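PDB 2D5K: Dps family protein from Staphylococcus aureus subsp. aureus, which probably compacts the bacterial nucleoid and, as in other Dps proteins of the ferritin superfamily, forms a dodecameric shell that oxidises and stores iron. Local coordinates for residues 13-17 against 68-72; 16-22 against 77-83; 26-30 against 45-49; 99-104 against 139-144. One frame throughout, in Å; residues are numbered along the deposited sequence.

Contact 1: 13-17 against 68-72; sequences NQQVA and GNPVG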
# COMPACT_ATOMS: atom_id res chain seq x y z
N ASN B 13 -12.88 -29.71 18.52
CA ASN B 13 -13.67 -30.20 17.40
C ASN B 13 -15.12 -29.73 17.47
O ASN B 13 -15.76 -29.52 16.44
CB ASN B 13 -13.63 -31.73 17.32
CG ASN B 13 -12.50 -32.23 16.44
OD1 ASN B 13 -12.19 -31.61 15.41
ND2 ASN B 13 -11.90 -33.35 16.81
N GLN B 14 -15.64 -29.57 18.69
CA GLN B 14 -17.01 -29.10 18.85
C GLN B 14 -17.13 -27.74 18.17
O GLN B 14 -18.13 -27.46 17.51
CB GLN B 14 -17.36 -28.98 20.34
CG GLN B 14 -18.71 -28.31 20.62
CD GLN B 14 -19.90 -29.13 20.15
OE1 GLN B 14 -20.12 -30.25 20.62
NE2 GLN B 14 -20.67 -28.58 19.21
N GLN B 15 -16.11 -26.90 18.33
CA GLN B 15 -16.14 -25.58 17.71
C GLN B 15 -15.86 -25.66 16.21
O GLN B 15 -16.42 -24.88 15.44
CB GLN B 15 -15.13 -24.64 18.38
CG GLN B 15 -15.45 -24.32 19.84
CD GLN B 15 -16.90 -23.92 20.05
OE1 GLN B 15 -17.45 -23.12 19.29
NE2 GLN B 15 -17.52 -24.47 21.09
N VAL B 16 -14.99 -26.57 15.79
CA VAL B 16 -14.72 -26.70 14.35
C VAL B 16 -16.05 -27.04 13.68
O VAL B 16 -16.38 -26.50 12.62
CB VAL B 16 -13.70 -27.82 14.04
CG1 VAL B 16 -13.55 -27.99 12.53
CG2 VAL B 16 -12.35 -27.48 14.65
N ALA B 17 -16.81 -27.92 14.33
CA ALA B 17 -18.12 -28.34 13.82
C ALA B 17 -19.10 -27.16 13.82
O ALA B 17 -19.74 -26.89 12.80
CB ALA B 17 -18.67 -29.47 14.67
N GLY B 68 -3.98 -34.50 17.47
CA GLY B 68 -5.33 -35.00 17.27
C GLY B 68 -5.78 -34.96 15.81
O GLY B 68 -5.01 -34.55 14.93
N ASN B 69 -7.02 -35.36 15.58
CA ASN B 69 -7.62 -35.38 14.24
C ASN B 69 -8.76 -34.38 14.10
O ASN B 69 -9.83 -34.57 14.67
CB ASN B 69 -8.16 -36.78 13.93
CG ASN B 69 -7.07 -37.82 13.84
OD1 ASN B 69 -7.28 -38.98 14.21
ND2 ASN B 69 -5.91 -37.43 13.34
N PRO B 70 -8.55 -33.30 13.33
CA PRO B 70 -9.61 -32.29 13.16
C PRO B 70 -10.73 -32.89 12.33
O PRO B 70 -10.47 -33.60 11.36
CB PRO B 70 -8.91 -31.17 12.38
CG PRO B 70 -7.44 -31.43 12.57
CD PRO B 70 -7.34 -32.92 12.59
N VAL B 71 -11.98 -32.63 12.71
CA VAL B 71 -13.11 -33.16 11.95
C VAL B 71 -12.98 -32.63 10.52
O VAL B 71 -13.05 -31.42 10.30
CB VAL B 71 -14.47 -32.73 12.54
CG1 VAL B 71 -14.76 -33.51 13.81
CG2 VAL B 71 -14.46 -31.24 12.84
N GLY B 72 -12.78 -33.54 9.57
CA GLY B 72 -12.60 -33.13 8.19
C GLY B 72 -13.71 -33.36 7.18
O GLY B 72 -13.44 -33.39 5.98
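Asn13 uses both ends of its amide on the backbone of the loop 68-72. The N-H of Val71 reaches Asn13 OD1 at 2.9 Å, well above the plane of the side-chain carbonyl and not along a lone pair. Asn13 ND2 returns a straighter bond to Asn69 O at 3.2 Å (N-H...O 167°), with that oxygen close to the amide plane. One bond on each end fixes the rotation of the amide and holds the loop to the helix on both sides of Pro70.

The apolar part belongs to Val71, whose two methyls divide the work. CG1 lies over the amide carbon of Asn13, 3.7 Å from CG. A chi1 of -75° sets Val71 CG1 opposite the carbonyl carbon and leaves Val71 CG2 between the backbone N and that carbon, where it is pressed against Val16 CG1 at 3.4 Å, a tight approach for two methyl groups.

Pro70 packs down on Ala60 and Leu64 of helix 38-65, while Val71 also touches Cys77 and Gln80 of helix 74-80. The loop between those two helices is thus drawn onto helix 5-32, and its Pro70 O accepts a hydrogen bond from Tyr32 of a second subunit.

Contact 2: 16-22 against 77-83; sequences VANWTVA and CLEQSIV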
# COMPACT_ATOMS: atom_id res chain seq x y z
N VAL B 16 -14.99 -26.57 15.79
CA VAL B 16 -14.72 -26.70 14.35
C VAL B 16 -16.05 -27.04 13.68
O VAL B 16 -16.38 -26.50 12.62
CB VAL B 16 -13.70 -27.82 14.04
CG1 VAL B 16 -13.55 -27.99 12.53
CG2 VAL B 16 -12.35 -27.48 14.65
N ALA B 17 -16.81 -27.92 14.33
CA ALA B 17 -18.12 -28.34 13.82
C ALA B 17 -19.10 -27.16 13.82
O ALA B 17 -19.74 -26.89 12.80
CB ALA B 17 -18.67 -29.47 14.67
N ASN B 18 -19.22 -26.47 14.95
CA ASN B 18 -20.12 -25.33 15.06
C ASN B 18 -19.88 -24.28 13.98
O ASN B 18 -20.80 -23.83 13.31
CB ASN B 18 -19.95 -24.60 16.40
CG ASN B 18 -20.44 -25.40 17.58
OD1 ASN B 18 -21.27 -26.30 17.45
ND2 ASN B 18 -19.94 -25.05 18.77
N TRP B 19 -18.62 -23.89 13.81
CA TRP B 19 -18.29 -22.86 12.85
C TRP B 19 -18.30 -23.29 11.40
O TRP B 19 -18.45 -22.46 10.51
CB TRP B 19 -16.97 -22.20 13.25
CG TRP B 19 -17.14 -21.45 14.55
CD1 TRP B 19 -16.87 -21.92 15.81
CD2 TRP B 19 -17.72 -20.16 14.72
NE1 TRP B 19 -17.26 -20.99 16.75
CE2 TRP B 19 -17.79 -19.90 16.11
CE3 TRP B 19 -18.20 -19.19 13.83
CZ2 TRP B 19 -18.31 -18.71 16.62
CZ3 TRP B 19 -18.73 -18.00 14.34
CH2 TRP B 19 -18.77 -17.78 15.73
N THR B 20 -18.17 -24.58 11.15
CA THR B 20 -18.23 -25.06 9.78
C THR B 20 -19.71 -24.95 9.38
O THR B 20 -20.03 -24.51 8.28
CB THR B 20 -17.76 -26.52 9.66
OG1 THR B 20 -16.36 -26.58 9.96
CG2 THR B 20 -17.99 -27.04 8.25
N VAL B 21 -20.60 -25.34 10.28
CA VAL B 21 -22.03 -25.24 10.00
C VAL B 21 -22.43 -23.77 9.90
O VAL B 21 -23.16 -23.38 8.99
CB VAL B 21 -22.88 -25.92 11.09
CG1 VAL B 21 -24.36 -25.74 10.79
CG2 VAL B 21 -22.55 -27.41 11.15
N ALA B 22 -21.93 -22.96 10.82
CA ALA B 22 -22.24 -21.53 10.83
C ALA B 22 -21.74 -20.86 9.55
O ALA B 22 -22.37 -19.94 9.03
CB ALA B 22 -21.61 -20.86 12.04
N CYS B 77 -19.36 -32.69 10.93
CA CYS B 77 -19.66 -31.38 11.51
C CYS B 77 -21.15 -31.25 11.85
O CYS B 77 -21.50 -30.78 12.93
CB CYS B 77 -19.25 -30.27 10.54
SG CYS B 77 -17.45 -30.03 10.38
N LEU B 78 -22.02 -31.68 10.94
CA LEU B 78 -23.45 -31.61 11.18
C LEU B 78 -23.86 -32.45 12.39
O LEU B 78 -24.84 -32.14 13.07
CB LEU B 78 -24.22 -32.10 9.94
CG LEU B 78 -24.21 -31.18 8.72
CD1 LEU B 78 -24.77 -31.92 7.50
CD2 LEU B 78 -25.04 -29.93 9.01
N GLU B 79 -23.10 -33.51 12.66
CA GLU B 79 -23.40 -34.39 13.78
C GLU B 79 -23.07 -33.76 15.14
O GLU B 79 -23.83 -33.89 16.09
CB GLU B 79 -22.64 -35.71 13.64
CG GLU B 79 -22.81 -36.40 12.30
CD GLU B 79 -22.10 -37.74 12.23
OE1 GLU B 79 -20.92 -37.82 12.65
OE2 GLU B 79 -22.72 -38.71 11.74
N GLN B 80 -21.93 -33.08 15.22
CA GLN B 80 -21.49 -32.49 16.48
C GLN B 80 -21.99 -31.07 16.76
O GLN B 80 -22.22 -30.70 17.91
CB GLN B 80 -19.96 -32.48 16.54
CG GLN B 80 -19.31 -33.81 16.18
CD GLN B 80 -17.80 -33.75 16.27
OE1 GLN B 80 -17.10 -34.65 15.80
NE2 GLN B 80 -17.28 -32.68 16.87
N SER B 81 -22.15 -30.27 15.71
CA SER B 81 -22.57 -28.88 15.84
C SER B 81 -23.84 -28.58 16.63
O SER B 81 -24.86 -29.25 16.47
CB SER B 81 -22.72 -28.26 14.44
OG SER B 81 -23.17 -26.92 14.53
N ILE B 82 -23.78 -27.56 17.49
CA ILE B 82 -24.96 -27.14 18.24
C ILE B 82 -25.64 -26.05 17.41
O ILE B 82 -26.74 -25.60 17.72
CB ILE B 82 -24.60 -26.57 19.64
CG1 ILE B 82 -23.72 -25.33 19.50
CG2 ILE B 82 -23.94 -27.65 20.48
CD1 ILE B 82 -23.54 -24.56 20.80
N VAL B 83 -24.95 -25.63 16.35
CA VAL B 83 -25.49 -24.63 15.44
C VAL B 83 -26.24 -25.43 14.38
O VAL B 83 -25.67 -26.30 13.73
CB VAL B 83 -24.38 -23.81 14.75
CG1 VAL B 83 -24.98 -22.91 13.68
CG2 VAL B 83 -23.63 -22.98 15.78
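Asn18 meets the chain just where helix 74-80 gives out. Asn18 CB rests 4.1 Å from Val83 CG2. With CG beside the backbone N (chi1 -69°), the amide swings out to the far segment, and CG comes over the CG1 carbon of Ile82. At the tip Asn18 OD1 takes the N-H of Ile82 at 2.8 Å, a nearly straight bond (167°) that catches the backbone one residue beyond Ser81, the first to leave helical geometry. The same oxygen accepts from Gln14, and ND2 gives to Gln15 and to Gln109 of helix 92-120, so the buried amide is gripped at both ends.

Ser81 helps shape the turn: Ser81 OG donates to Val83 O at 2.7 Å, in the carbonyl plane and on a lone pair. Ser81 CB is pressed against Val21 CG2 at only 3.4 Å. The other branch of Val21, CG1, faces Val83 O, so this valine straddles the turn. One helical turn back, Ala17 puts its methyl against Cys77 O and Gln80 CB. Cys77 SG lies 3.6 Å from Thr20 CB, and Thr20 turns its OG1 down to its own helix, donating to Val16 O at 2.7 Å.

Leu78, whose CD2 touches Val21 CG2, also packs on Thr75 of a second subunit. A short helix in the long connection between the second and third bundle helices, lying at a subunit interface, is a hallmark of the Dps branch of the ferritin fold.

Contact 3: 26-30 against 45-49; sequences LHNFH and FEELY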
# COMPACT_ATOMS: atom_id res chain seq x y z
N LEU B 26 -24.27 -18.69 7.49
CA LEU B 26 -24.01 -17.27 7.28
C LEU B 26 -24.05 -16.92 5.79
O LEU B 26 -24.38 -15.80 5.43
CB LEU B 26 -22.67 -16.86 7.90
CG LEU B 26 -22.70 -16.75 9.43
CD1 LEU B 26 -21.27 -16.75 9.98
CD2 LEU B 26 -23.42 -15.47 9.83
N HIS B 27 -23.71 -17.88 4.93
CA HIS B 27 -23.78 -17.64 3.49
C HIS B 27 -25.26 -17.56 3.14
O HIS B 27 -25.68 -16.70 2.36
CB HIS B 27 -23.14 -18.77 2.70
CG HIS B 27 -21.68 -18.57 2.44
ND1 HIS B 27 -20.72 -18.73 3.41
CD2 HIS B 27 -21.02 -18.19 1.31
CE1 HIS B 27 -19.53 -18.46 2.90
NE2 HIS B 27 -19.68 -18.13 1.63
N ASN B 28 -26.04 -18.46 3.72
CA ASN B 28 -27.48 -18.50 3.49
C ASN B 28 -28.10 -17.15 3.85
O ASN B 28 -28.84 -16.56 3.06
CB ASN B 28 -28.11 -19.62 4.33
CG ASN B 28 -29.61 -19.72 4.15
OD1 ASN B 28 -30.35 -18.78 4.44
ND2 ASN B 28 -30.08 -20.88 3.67
N PHE B 29 -27.78 -16.64 5.04
CA PHE B 29 -28.32 -15.36 5.47
C PHE B 29 -27.80 -14.23 4.58
O PHE B 29 -28.53 -13.30 4.25
CB PHE B 29 -27.98 -15.10 6.94
CG PHE B 29 -28.71 -16.00 7.92
CD1 PHE B 29 -29.63 -16.94 7.46
CD2 PHE B 29 -28.47 -15.90 9.29
CE1 PHE B 29 -30.30 -17.78 8.36
CE2 PHE B 29 -29.14 -16.73 10.19
CZ PHE B 29 -30.06 -17.67 9.72
N HIS B 30 -26.54 -14.34 4.18
CA HIS B 30 -25.89 -13.37 3.31
C HIS B 30 -26.65 -13.28 1.98
O HIS B 30 -26.82 -12.19 1.42
CB HIS B 30 -24.44 -13.83 3.09
CG HIS B 30 -23.70 -13.14 1.99
ND1 HIS B 30 -23.29 -11.82 2.07
CD2 HIS B 30 -23.20 -13.61 0.82
CE1 HIS B 30 -22.57 -11.52 1.00
NE2 HIS B 30 -22.50 -12.59 0.23
N PHE B 45 -22.88 -10.20 7.33
CA PHE B 45 -22.88 -11.66 7.32
C PHE B 45 -21.64 -12.21 6.63
O PHE B 45 -21.16 -13.29 6.99
CB PHE B 45 -24.15 -12.20 6.64
CG PHE B 45 -25.42 -11.91 7.41
CD1 PHE B 45 -25.41 -11.87 8.80
CD2 PHE B 45 -26.62 -11.69 6.75
CE1 PHE B 45 -26.58 -11.62 9.52
CE2 PHE B 45 -27.79 -11.43 7.45
CZ PHE B 45 -27.77 -11.40 8.84
N GLU B 46 -21.11 -11.49 5.65
CA GLU B 46 -19.90 -11.94 4.96
C GLU B 46 -18.70 -11.78 5.89
O GLU B 46 -17.83 -12.64 5.95
CB GLU B 46 -19.65 -11.14 3.68
CG GLU B 46 -18.45 -11.67 2.89
CD GLU B 46 -18.26 -11.01 1.54
OE1 GLU B 46 -19.27 -10.62 0.92
OE2 GLU B 46 -17.10 -10.90 1.10
N GLU B 47 -18.65 -10.67 6.62
CA GLU B 47 -17.56 -10.44 7.55
C GLU B 47 -17.57 -11.58 8.57
O GLU B 47 -16.52 -12.09 8.97
CB GLU B 47 -17.72 -9.10 8.26
CG GLU B 47 -17.91 -7.92 7.30
CD GLU B 47 -17.96 -6.57 8.00
OE1 GLU B 47 -18.58 -6.48 9.08
OE2 GLU B 47 -17.40 -5.60 7.46
N LEU B 48 -18.77 -11.98 8.97
CA LEU B 48 -18.91 -13.06 9.94
C LEU B 48 -18.48 -14.42 9.39
O LEU B 48 -17.80 -15.17 10.11
CB LEU B 48 -20.36 -13.14 10.44
CG LEU B 48 -20.76 -11.97 11.34
CD1 LEU B 48 -22.26 -12.01 11.62
CD2 LEU B 48 -19.96 -12.04 12.64
N TYR B 49 -18.84 -14.78 8.16
CA TYR B 49 -18.39 -16.08 7.71
C TYR B 49 -16.90 -16.08 7.40
O TYR B 49 -16.25 -17.12 7.50
CB TYR B 49 -19.23 -16.65 6.54
CG TYR B 49 -19.30 -15.92 5.21
CD1 TYR B 49 -18.15 -15.68 4.44
CD2 TYR B 49 -20.53 -15.56 4.67
CE1 TYR B 49 -18.25 -15.11 3.16
CE2 TYR B 49 -20.64 -14.99 3.40
CZ TYR B 49 -19.50 -14.77 2.65
OH TYR B 49 -19.64 -14.21 1.40
O HOH W 1 -20.72 -11.13 -1.63
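Leu26-His30 and Phe45-Tyr49 run nearly antiparallel, 166° between their directions and 8.8 Å between axes at closest approach, as neighbouring helices of the ferritin-like four-helix bundle. Three aromatic residues, His27, His30 and Tyr49, gather along one side of this interface. Tyr49 holds CG between its backbone N and carbonyl carbon (chi1 62°), which stands the ring up into the space between the helices. The His27 ring lies flat over one face of it, centroids 3.6 Å apart and planes at 14°, while Glu46 CA backs the opposite face. A hydrogen bond from His27 ND1 to Tyr23 O helps to set the turn of the imidazole.

His30 meets the same tyrosine at right angles: the edge of Tyr49 points at the imidazole face in a T-shaped pair, centroids 5.3 Å apart. The ND1 of His30 is engaged by His42 O, and the His42 ring stacks on it.

On the other side the contact is apolar. Phe29 CB sits over the face of the Phe45 ring, 3.9 Å from its centroid, in a CH-pi contact, and the Phe29 ring turns its edge to that face. Leu26 fills the middle, with CB 3.7 Å from Tyr49 CB and CD1 against Leu48.

His30 also packs on Glu61 of a second subunit and makes a weak hydrogen bond to Asp57 of that subunit, a setting consistent with the intersubunit ferroxidase centre of Dps proteins. Here a water in the plane of the imidazole joins His30 NE2 to Glu46 OE1, 3.0 Å from each of these two atoms.

Contact 4: 99-104 against 139-144; sequences LSQDFT and HNWMFK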
# COMPACT_ATOMS: atom_id res chain seq x y z
N LEU B 99 -28.88 -15.88 15.00
CA LEU B 99 -27.44 -15.79 15.17
C LEU B 99 -27.13 -15.41 16.61
O LEU B 99 -26.18 -15.91 17.21
CB LEU B 99 -26.84 -14.76 14.21
CG LEU B 99 -26.81 -15.15 12.74
CD1 LEU B 99 -26.23 -14.01 11.92
CD2 LEU B 99 -25.98 -16.42 12.55
N SER B 100 -27.94 -14.52 17.18
CA SER B 100 -27.71 -14.11 18.56
C SER B 100 -27.85 -15.32 19.48
O SER B 100 -27.03 -15.52 20.37
CB SER B 100 -28.70 -13.02 18.99
OG SER B 100 -28.47 -12.67 20.34
N GLN B 101 -28.89 -16.13 19.26
CA GLN B 101 -29.07 -17.31 20.09
C GLN B 101 -27.90 -18.27 19.89
O GLN B 101 -27.43 -18.88 20.84
CB GLN B 101 -30.38 -18.02 19.75
CG GLN B 101 -30.69 -19.18 20.71
CD GLN B 101 -30.85 -18.73 22.15
OE1 GLN B 101 -31.71 -17.90 22.46
NE2 GLN B 101 -30.02 -19.26 23.04
N ASP B 102 -27.42 -18.40 18.65
CA ASP B 102 -26.28 -19.28 18.39
C ASP B 102 -25.06 -18.78 19.14
O ASP B 102 -24.34 -19.55 19.78
CB ASP B 102 -25.94 -19.33 16.89
CG ASP B 102 -26.90 -20.20 16.10
OD1 ASP B 102 -27.47 -21.15 16.68
OD2 ASP B 102 -27.07 -19.95 14.88
N PHE B 103 -24.81 -17.47 19.06
CA PHE B 103 -23.66 -16.90 19.74
C PHE B 103 -23.76 -17.02 21.25
O PHE B 103 -22.75 -17.20 21.93
CB PHE B 103 -23.46 -15.45 19.29
CG PHE B 103 -22.77 -15.32 17.95
CD1 PHE B 103 -23.16 -16.12 16.88
CD2 PHE B 103 -21.73 -14.43 17.77
CE1 PHE B 103 -22.52 -16.02 15.64
CE2 PHE B 103 -21.08 -14.32 16.54
CZ PHE B 103 -21.47 -15.12 15.47
N THR B 104 -24.97 -16.93 21.78
CA THR B 104 -25.17 -17.09 23.22
C THR B 104 -24.82 -18.53 23.58
O THR B 104 -24.13 -18.79 24.58
CB THR B 104 -26.64 -16.80 23.62
OG1 THR B 104 -26.90 -15.40 23.51
CG2 THR B 104 -26.91 -17.26 25.05
N HIS B 139 -19.80 -9.51 19.06
CA HIS B 139 -20.80 -9.58 17.99
C HIS B 139 -22.20 -9.72 18.57
O HIS B 139 -23.15 -9.11 18.08
CB HIS B 139 -20.54 -10.77 17.07
CG HIS B 139 -19.34 -10.62 16.20
ND1 HIS B 139 -19.18 -9.56 15.33
CD2 HIS B 139 -18.25 -11.41 16.03
CE1 HIS B 139 -18.04 -9.70 14.67
NE2 HIS B 139 -17.46 -10.82 15.08
N ASN B 140 -22.33 -10.52 19.62
CA ASN B 140 -23.63 -10.74 20.22
C ASN B 140 -24.20 -9.44 20.77
O ASN B 140 -25.40 -9.18 20.65
CB ASN B 140 -23.55 -11.80 21.32
CG ASN B 140 -24.86 -12.55 21.49
OD1 ASN B 140 -25.81 -12.33 20.74
ND2 ASN B 140 -24.91 -13.44 22.47
N TRP B 141 -23.36 -8.60 21.37
CA TRP B 141 -23.83 -7.33 21.88
C TRP B 141 -24.38 -6.52 20.70
O TRP B 141 -25.44 -5.90 20.80
CB TRP B 141 -22.70 -6.55 22.57
CG TRP B 141 -22.85 -5.06 22.45
CD1 TRP B 141 -23.92 -4.30 22.85
CD2 TRP B 141 -21.95 -4.16 21.78
NE1 TRP B 141 -23.74 -2.99 22.47
CE2 TRP B 141 -22.55 -2.88 21.81
CE3 TRP B 141 -20.71 -4.32 21.16
CZ2 TRP B 141 -21.94 -1.75 21.24
CZ3 TRP B 141 -20.10 -3.20 20.59
CH2 TRP B 141 -20.72 -1.94 20.64
N MET B 142 -23.66 -6.53 19.58
CA MET B 142 -24.12 -5.81 18.40
C MET B 142 -25.45 -6.36 17.89
O MET B 142 -26.35 -5.59 17.55
CB MET B 142 -23.06 -5.87 17.30
CG MET B 142 -21.73 -5.24 17.70
SD MET B 142 -20.54 -5.21 16.35
CE MET B 142 -19.20 -4.29 17.10
N PHE B 143 -25.59 -7.69 17.84
CA PHE B 143 -26.84 -8.29 17.38
C PHE B 143 -27.99 -7.85 18.28
O PHE B 143 -29.05 -7.43 17.79
CB PHE B 143 -26.79 -9.83 17.41
CG PHE B 143 -25.73 -10.43 16.52
CD1 PHE B 143 -25.36 -9.81 15.34
CD2 PHE B 143 -25.13 -11.64 16.87
CE1 PHE B 143 -24.40 -10.39 14.50
CE2 PHE B 143 -24.17 -12.23 16.04
CZ PHE B 143 -23.80 -11.60 14.85
N LYS B 144 -27.79 -7.95 19.59
CA LYS B 144 -28.82 -7.56 20.54
C LYS B 144 -29.18 -6.09 20.45
O LYS B 144 -30.33 -5.71 20.66
CB LYS B 144 -28.38 -7.90 21.97
CG LYS B 144 -28.24 -9.39 22.23
CD LYS B 144 -27.73 -9.65 23.64
CE LYS B 144 -27.57 -11.13 23.92
NZ LYS B 144 -27.10 -11.36 25.32
O HOH W 2 -26.58 -13.94 25.84
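His139 opens the contact with its CB, 3.6 Å from Phe103 CE2; its imidazole is held by Glu51 through NE2 and leans on Leu48 of helix 38-65. Asn140 comes next and carries the polar bridge. Its CG is roughly opposite the backbone N (chi1 -151°), which extends the amide across to the other helix, where it spans one turn. Ser100 OG donates to Asn140 OD1 at 2.7 Å, in the carbonyl plane. On the other end Asn140 ND2 donates a hydrogen bond to Thr104 OG1 at 3.0 Å, the acceptor lying in the amide plane. Bonded at both ends, the amide is fixed in its rotation.

The two helices here, 92-120 and 123-147, are the antiparallel second hairpin of the four-helix bundle, their axes 9.3 Å apart at this level. Trp141 points away from this partner and packs on residues of two other subunits, Trp31 and His42 of one and Leu64 of the other.

Phe143 turns back into the bundle. Its CE2 stands over the centre of the Phe103 ring, and the planes meet at 75° in an edge-to-face pair. Leu99 CB covers a face of Phe143, 4.1 Å from CE2. Lys144, extended beyond CG, lays its CG over Ser100 OG at 3.8 Å and ends at a water, 2.7 Å from NZ, which also meets Thr104 OG1 at 2.8 Å.

Overall arrangement
Contacts 1, 2 and 3 all draw on helix 5-32 and follow one another along it. Contacts 1 and 2 share Val16 and Ala17, with centres about 9 Å apart, and together bind the connection between helices 38-65 and 92-120. Contact 3, about 15 Å from the centre of contact 2, pairs helix 5-32 with helix 38-65 within the chain span bracketed by contacts 1 and 2. Contact 4 comes later in sequence and joins the last two long helices; its centre is about 14 Å from that of contact 3, against which Leu99 and Phe143 pack. The hairpins thus close into one bundle, which builds the twelve-subunit assembly.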